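PDB 4XIJ: shikimate 5-dehydrogenase from Mycobacterium fortuitum subsp. fortuitum DSM 46621, which probably catalyses the NADP-dependent interconversion of 3-dehydroshikimate and shikimate, the fourth of seven steps toward chorismate in aromatic amino acid biosynthesis. Local coordinates for residues Ala197-Pro202 against Val219-Tyr224; Gln92-Ala97 against Ala138-Val143. All coordinates share one frame; numbering follows the deposited sequence.

Contact 1 (Ala197-Pro202 against Val219-Tyr224)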
# COMPACT_ATOMS: atom_id res chain seq x y z
N ALA A 197 -5.77 2.93 13.88
CA ALA A 197 -4.30 2.88 13.69
C ALA A 197 -3.95 2.01 12.50
O ALA A 197 -4.69 1.06 12.20
CB ALA A 197 -3.55 2.34 14.93
N VAL A 198 -2.82 2.34 11.86
CA VAL A 198 -2.20 1.48 10.86
C VAL A 198 -0.87 1.07 11.44
O VAL A 198 -0.02 1.91 11.68
CB VAL A 198 -1.98 2.22 9.52
CG1 VAL A 198 -1.35 1.28 8.46
CG2 VAL A 198 -3.30 2.78 9.02
N SER A 199 -0.67 -0.22 11.63
CA SER A 199 0.59 -0.72 12.15
C SER A 199 1.47 -1.26 11.04
O SER A 199 1.07 -2.18 10.30
CB SER A 199 0.33 -1.83 13.18
OG SER A 199 1.57 -2.23 13.73
N THR A 200 2.64 -0.66 10.86
CA THR A 200 3.53 -0.98 9.75
C THR A 200 4.73 -1.83 10.15
O THR A 200 5.56 -2.15 9.29
CB THR A 200 4.06 0.33 9.07
OG1 THR A 200 4.97 1.00 9.95
CG2 THR A 200 2.90 1.26 8.68
N ILE A 201 4.81 -2.21 11.42
CA ILE A 201 6.00 -2.90 11.93
C ILE A 201 5.77 -4.42 12.04
O ILE A 201 4.62 -4.90 12.05
CB ILE A 201 6.42 -2.32 13.30
CG1 ILE A 201 5.36 -2.57 14.39
CG2 ILE A 201 6.74 -0.80 13.19
CD1 ILE A 201 5.85 -2.08 15.78
N PRO A 202 6.84 -5.19 12.15
CA PRO A 202 6.66 -6.65 12.21
C PRO A 202 5.88 -7.08 13.46
O PRO A 202 5.89 -6.39 14.51
CB PRO A 202 8.11 -7.19 12.25
CG PRO A 202 8.90 -6.14 11.51
CD PRO A 202 8.26 -4.83 11.98
N VAL A 219 -7.94 -1.29 14.07
CA VAL A 219 -6.52 -1.38 13.76
C VAL A 219 -6.31 -2.17 12.47
O VAL A 219 -6.77 -3.32 12.36
CB VAL A 219 -5.74 -2.05 14.92
CG1 VAL A 219 -4.27 -2.21 14.51
CG2 VAL A 219 -5.89 -1.18 16.19
N LEU A 220 -5.66 -1.53 11.49
CA LEU A 220 -5.18 -2.17 10.28
C LEU A 220 -3.74 -2.58 10.52
O LEU A 220 -2.87 -1.73 10.73
CB LEU A 220 -5.31 -1.22 9.07
CG LEU A 220 -4.66 -1.71 7.79
CD1 LEU A 220 -5.36 -2.97 7.32
CD2 LEU A 220 -4.81 -0.59 6.74
N ASP A 221 -3.51 -3.90 10.55
CA ASP A 221 -2.20 -4.45 10.73
C ASP A 221 -1.67 -4.86 9.35
O ASP A 221 -2.30 -5.66 8.66
CB ASP A 221 -2.29 -5.67 11.67
CG ASP A 221 -0.95 -6.19 12.11
OD1 ASP A 221 0.10 -5.76 11.60
OD2 ASP A 221 -0.94 -7.01 13.05
N ALA A 222 -0.53 -4.31 8.93
CA ALA A 222 0.07 -4.66 7.65
C ALA A 222 0.46 -6.14 7.59
O ALA A 222 0.57 -6.71 6.49
CB ALA A 222 1.28 -3.79 7.38
N ILE A 223 0.69 -6.75 8.74
CA ILE A 223 1.07 -8.15 8.79
C ILE A 223 -0.14 -9.04 8.56
O ILE A 223 -1.27 -8.70 9.01
CB ILE A 223 1.72 -8.49 10.15
CG1 ILE A 223 2.91 -7.55 10.39
CG2 ILE A 223 2.10 -9.95 10.22
CD1 ILE A 223 3.99 -7.62 9.32
N TYR A 224 0.05 -10.16 7.86
CA TYR A 224 -1.07 -11.10 7.71
C TYR A 224 -0.69 -12.54 7.93
O TYR A 224 -1.55 -13.42 7.89
CB TYR A 224 -1.71 -10.93 6.33
CG TYR A 224 -0.78 -11.11 5.15
CD1 TYR A 224 -0.53 -12.38 4.63
CD2 TYR A 224 -0.21 -10.01 4.52
CE1 TYR A 224 0.26 -12.55 3.53
CE2 TYR A 224 0.60 -10.19 3.41
CZ TYR A 224 0.84 -11.45 2.93
OH TYR A 224 1.65 -11.63 1.81
O HOH W 1 2.11 -4.74 12.99

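Contact 2 (Gln92-Ala97 against Ala138-Val143)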
# COMPACT_ATOMS: atom_id res chain seq x y z
N GLN A 92 3.11 11.78 -6.35
CA GLN A 92 4.09 12.82 -6.01
C GLN A 92 4.11 13.13 -4.52
O GLN A 92 5.19 13.37 -3.93
CB GLN A 92 3.82 14.12 -6.76
CG GLN A 92 3.89 14.02 -8.25
CD GLN A 92 3.89 15.40 -8.94
OE1 GLN A 92 4.78 16.23 -8.71
NE2 GLN A 92 2.88 15.64 -9.78
N LEU A 93 2.93 13.12 -3.90
CA LEU A 93 2.81 13.44 -2.48
C LEU A 93 3.43 12.32 -1.61
O LEU A 93 4.16 12.58 -0.66
CB LEU A 93 1.34 13.69 -2.16
CG LEU A 93 0.96 14.26 -0.82
CD1 LEU A 93 1.64 15.61 -0.47
CD2 LEU A 93 -0.57 14.38 -0.81
N VAL A 94 3.14 11.05 -1.94
CA VAL A 94 3.81 9.94 -1.26
C VAL A 94 5.33 10.01 -1.49
O VAL A 94 6.12 9.78 -0.56
CB VAL A 94 3.29 8.56 -1.73
CG1 VAL A 94 4.13 7.45 -1.06
CG2 VAL A 94 1.81 8.42 -1.40
N GLY A 95 5.73 10.31 -2.72
CA GLY A 95 7.15 10.38 -3.03
C GLY A 95 7.62 9.11 -3.73
O GLY A 95 8.81 8.94 -3.93
N SER A 96 6.71 8.24 -4.17
CA SER A 96 7.14 7.00 -4.83
C SER A 96 5.92 6.45 -5.56
O SER A 96 4.80 6.85 -5.28
CB SER A 96 7.69 5.96 -3.80
OG SER A 96 6.60 5.40 -3.08
N ALA A 97 6.16 5.52 -6.48
CA ALA A 97 5.10 4.91 -7.28
C ALA A 97 5.19 3.40 -7.31
O ALA A 97 6.28 2.84 -7.57
CB ALA A 97 5.14 5.45 -8.74
N ALA A 138 5.55 3.71 5.70
CA ALA A 138 4.80 4.71 6.48
C ALA A 138 4.31 5.91 5.62
O ALA A 138 3.22 6.41 5.89
CB ALA A 138 5.66 5.20 7.67
N PRO A 139 5.10 6.40 4.63
CA PRO A 139 4.58 7.54 3.85
C PRO A 139 3.25 7.26 3.18
O PRO A 139 2.36 8.11 3.26
CB PRO A 139 5.67 7.77 2.80
CG PRO A 139 6.96 7.37 3.59
CD PRO A 139 6.50 6.11 4.27
N ALA A 140 3.07 6.08 2.59
CA ALA A 140 1.78 5.80 1.98
C ALA A 140 0.66 5.77 3.01
O ALA A 140 -0.48 6.18 2.71
CB ALA A 140 1.82 4.46 1.21
N ALA A 141 0.96 5.23 4.21
CA ALA A 141 -0.03 5.21 5.27
C ALA A 141 -0.44 6.65 5.67
O ALA A 141 -1.62 6.93 5.85
CB ALA A 141 0.49 4.45 6.49
N VAL A 142 0.53 7.57 5.79
CA VAL A 142 0.23 8.96 6.15
C VAL A 142 -0.66 9.63 5.09
O VAL A 142 -1.67 10.24 5.43
CB VAL A 142 1.52 9.77 6.34
CG1 VAL A 142 1.22 11.30 6.47
CG2 VAL A 142 2.28 9.26 7.60
N VAL A 143 -0.29 9.47 3.81
CA VAL A 143 -1.06 10.12 2.74
C VAL A 143 -2.47 9.50 2.70
O VAL A 143 -3.43 10.24 2.59
CB VAL A 143 -0.33 9.98 1.40
CG1 VAL A 143 -1.22 10.37 0.21
CG2 VAL A 143 0.99 10.83 1.39

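Contact 1 (Ala197-Pro202 against Val219-Tyr224)
L220 joins its neighbour strand through both of its backbone polar groups. Its N donates to A197 O at 2.9 Å, and its O accepts from S199 N at 2.8 Å. One residue past the end of its strand, A222 N continues the pattern to S199 O at 3.0 Å. The strand axes lie 4.7 Å apart and run parallel within 16°. Two CA-H...O contacts, V219 CA to A197 O and V198 CA to L220 O, accompany these bonds.

Apolar side chains pair thinly across the strands. V198 CG1 and L220 CD2 meet at 4.3 Å on one face, which helix 114-122 covers. A197 and V219 lie on the other face with S199 and D221, and L231 of helix 230-237 packs there. These are neighbouring strands of the parallel, Rossmann-type sheet in the probable NADP-binding domain.

A water gathers the polar groups at the carboxyl ends of the strands. It accepts from S199 OG at 2.7 Å and donates to I201 O and D221 OD1. S199 OG, anti to the backbone N (chi1 -176°), reaches it from the face shared with D221. D221 OD1 also takes I223 N, from above the carboxylate plane, which makes an Asx turn. D221 OD2 hydrogen-bonds to T229 OG1.

In the loops, I223 lays CG1 against I201 O at 3.6 Å, while its CD1 reaches P202 CA at 4.1 Å.

Contact 2 (Gln92-Ala97 against Ala138-Val143)
V94 and V143 make the tight part of this contact. V94 CG2 lies 3.8 Å from V143 CG2, and V143 CB and CG1 are each 3.9 Å from the same methyl. The two side chains cross obliquely. V143 is buried, and its CG2 also comes within 4.0 Å of V94 N. The two methyls of V94 divide the work. CG1, anti to the backbone N (chi1 175°), turns to the start of helix 138-147, where it meets A140 N at 4.0 Å and P139 CB at 4.2 Å. The proline ring crosses the valine at about a right angle, and its CB also nears V94 O.

The looser part lies at L93, at the margin: its CG is 4.1 Å from V143 CG2 and its CD2 4.2 Å from V143 CG1. No hydrogen bond joins the segments.

The contact sets the last turn of helix 89-94 against the first turns of helix 138-147, the helix that follows a probable Rossmann-type glycine-rich turn. V115 of helix 114-122 touches both valines, C173 touches L93 and V143, and helix 160-172 packs on P139 from L166 and L169.

In the fold
From the N terminus, the chain first builds most of the mixed sheet, then reaches helix 89-94. Strands 99-102 and 108-111, helix 114-122 and strand 128-132 follow before helix 138-147 closes this loop in contact 2. That contact bridges the substrate-binding part and the probable nucleotide-binding part. Strands 152-157 and 176-181, with helix 160-172 between, and helix 187-193 come next. Contact 1 then opens at 197-202 and closes at 219-224 after a short, mostly helical connection. The two loops are in series, neither nested nor crossed. Contact 1 joins adjacent parallel-sheet strands and the loops leaving them. V198 CG1 packs on A141 CB at 4.2 Å, so helix 138-147 of contact 2 also touches strand 196-199.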